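Local structure of glutamine amidotransferase subunit pdxT (Thermus thermophilus, 2YWD) at residues V102-V107 / V161-V166. The protein probably hydrolyses glutamine to glutamate and ammonia, the ammonia being channelled to the partner subunit PdxS for pyridoxal 5'-phosphate synthesis. Sequence-based numbering, arbitrary orientation.
Sequences VLEAWV and VRQGKV
The carboxamide of Q163 bridges the backbone on both sides of L103. Its NE2 donates to V102 O at 3.0 Å, lying 43° out of the carbonyl plane, while its OE1 accepts from E104 N at 2.9 Å along a nearly straight path (N-H...O 173°). Two bonds to one amide fix its rotation, NE2 and OE1 each having a defined mate. CG lies anti to the backbone N (chi1 174°) and the chain stays extended beyond it, which carries the amide across to the 102-104 backbone; the axes of strands 103-107 and 161-163 approach to 7.9 Å. At the root of the glutamine chain, L103 CD1 packs against Q163 CB at 3.7 Å, and its other methyl, CD2, meets V161 CG2 at 4.1 Å. Valines V102 and V166 touch tip to tip, CG1 to CG2. Replacing Q163 by alanine would keep the CB beside L103 CD1 but would probably leave V102 O and E104 N without these mates. The contact thus joins strand 103-108 of the three-stranded sheet to the 157-163/166-169 hairpin of the central sheet, whose type II' turn runs from Q163 to V166; L87 of helix 82-87 touches both L103 and V166, and A168 of strand 166-169 touches L103 and V161.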
loop_
_atom_site.group_PDB
_atom_site.type_symbol
_atom_site.label_atom_id
_atom_site.label_comp_id
_atom_site.label_asym_id
_atom_site.label_seq_id
_atom_site.Cartn_x
_atom_site.Cartn_y
_atom_site.Cartn_z
ATOM N N VAL A 102 -6.814 4.247 8.106
ATOM C CA VAL A 102 -7.901 4.883 7.368
ATOM C C VAL A 102 -8.726 3.872 6.567
ATOM O O VAL A 102 -9.917 4.077 6.329
ATOM C CB VAL A 102 -7.358 5.974 6.406
ATOM C CG1 VAL A 102 -6.455 5.350 5.355
ATOM C CG2 VAL A 102 -8.513 6.714 5.748
ATOM N N LEU A 103 -8.093 2.777 6.156
ATOM C CA LEU A 103 -8.779 1.750 5.379
ATOM C C LEU A 103 -9.668 0.877 6.266
ATOM O O LEU A 103 -9.195 0.283 7.237
ATOM C CB LEU A 103 -7.750 0.875 4.659
ATOM C CG LEU A 103 -8.285 -0.300 3.838
ATOM C CD1 LEU A 103 -9.083 0.226 2.657
ATOM C CD2 LEU A 103 -7.122 -1.162 3.362
ATOM N N GLU A 104 -10.956 0.806 5.936
ATOM C CA GLU A 104 -11.897 -0.006 6.704
ATOM C C GLU A 104 -11.652 -1.477 6.417
ATOM O O GLU A 104 -12.336 -2.082 5.594
ATOM C CB GLU A 104 -13.341 0.344 6.340
ATOM C CG GLU A 104 -13.810 1.708 6.822
ATOM C CD GLU A 104 -13.785 1.842 8.334
ATOM O OE1 GLU A 104 -14.094 0.853 9.033
ATOM O OE2 GLU A 104 -13.472 2.947 8.822
ATOM N N ALA A 105 -10.673 -2.051 7.100
ATOM C CA ALA A 105 -10.347 -3.449 6.897
ATOM C C ALA A 105 -9.657 -4.047 8.111
ATOM O O ALA A 105 -9.048 -3.334 8.903
ATOM C CB ALA A 105 -9.450 -3.593 5.673
ATOM N N TRP A 106 -9.784 -5.362 8.249
ATOM C CA TRP A 106 -9.149 -6.118 9.322
ATOM C C TRP A 106 -8.066 -6.910 8.607
ATOM O O TRP A 106 -8.372 -7.730 7.744
ATOM C CB TRP A 106 -10.141 -7.094 9.957
ATOM C CG TRP A 106 -11.041 -6.491 10.990
ATOM C CD1 TRP A 106 -11.649 -5.271 10.943
ATOM C CD2 TRP A 106 -11.470 -7.108 12.209
ATOM N NE1 TRP A 106 -12.433 -5.088 12.060
ATOM C CE2 TRP A 106 -12.340 -6.201 12.853
ATOM C CE3 TRP A 106 -11.204 -8.342 12.818
ATOM C CZ2 TRP A 106 -12.948 -6.489 14.079
ATOM C CZ3 TRP A 106 -11.810 -8.629 14.039
ATOM C CH2 TRP A 106 -12.672 -7.704 14.655
ATOM N N VAL A 107 -6.808 -6.660 8.951
ATOM C CA VAL A 107 -5.709 -7.364 8.308
ATOM C C VAL A 107 -4.891 -8.169 9.301
ATOM O O VAL A 107 -4.551 -7.682 10.379
ATOM C CB VAL A 107 -4.753 -6.382 7.594
ATOM C CG1 VAL A 107 -3.555 -7.138 7.030
ATOM C CG2 VAL A 107 -5.491 -5.652 6.480
ATOM N N VAL A 161 -7.517 -4.139 -2.786
ATOM C CA VAL A 161 -8.746 -3.452 -2.426
ATOM C C VAL A 161 -8.611 -1.945 -2.550
ATOM O O VAL A 161 -7.513 -1.399 -2.468
ATOM C CB VAL A 161 -9.172 -3.792 -0.984
ATOM C CG1 VAL A 161 -9.341 -5.297 -0.830
ATOM C CG2 VAL A 161 -8.135 -3.270 0.003
ATOM N N ARG A 162 -9.742 -1.277 -2.739
ATOM C CA ARG A 162 -9.757 0.170 -2.885
ATOM C C ARG A 162 -10.888 0.821 -2.098
ATOM O O ARG A 162 -12.002 0.304 -2.038
ATOM C CB ARG A 162 -9.882 0.544 -4.365
ATOM C CG ARG A 162 -10.061 2.037 -4.618
ATOM C CD ARG A 162 -10.139 2.364 -6.105
ATOM N NE ARG A 162 -10.395 3.787 -6.322
ATOM C CZ ARG A 162 -10.451 4.377 -7.515
ATOM N NH1 ARG A 162 -10.267 3.676 -8.626
ATOM N NH2 ARG A 162 -10.699 5.678 -7.596
ATOM N N GLN A 163 -10.574 1.954 -1.484
ATOM C CA GLN A 163 -11.538 2.728 -0.723
ATOM C C GLN A 163 -11.262 4.176 -1.090
ATOM O O GLN A 163 -10.382 4.812 -0.511
ATOM C CB GLN A 163 -11.333 2.523 0.776
ATOM C CG GLN A 163 -12.200 3.415 1.642
ATOM C CD GLN A 163 -11.871 3.282 3.115
ATOM O OE1 GLN A 163 -12.138 2.253 3.736
ATOM N NE2 GLN A 163 -11.276 4.326 3.681
ATOM N N GLY A 164 -12.005 4.687 -2.067
ATOM C CA GLY A 164 -11.795 6.059 -2.496
ATOM C C GLY A 164 -10.423 6.196 -3.127
ATOM O O GLY A 164 -10.109 5.501 -4.095
ATOM N N LYS A 165 -9.594 7.075 -2.575
ATOM C CA LYS A 165 -8.253 7.278 -3.106
ATOM C C LYS A 165 -7.192 6.492 -2.342
ATOM O O LYS A 165 -6.006 6.810 -2.405
ATOM C CB LYS A 165 -7.916 8.770 -3.115
ATOM C CG LYS A 165 -8.637 9.527 -4.222
ATOM C CD LYS A 165 -8.282 11.001 -4.222
ATOM C CE LYS A 165 -8.784 11.688 -5.489
ATOM N NZ LYS A 165 -10.247 11.509 -5.687
ATOM N N VAL A 166 -7.634 5.462 -1.627
ATOM C CA VAL A 166 -6.740 4.597 -0.858
ATOM C C VAL A 166 -6.746 3.221 -1.514
ATOM O O VAL A 166 -7.798 2.592 -1.652
ATOM C CB VAL A 166 -7.208 4.448 0.605
ATOM C CG1 VAL A 166 -6.284 3.491 1.356
ATOM C CG2 VAL A 166 -7.214 5.802 1.288
#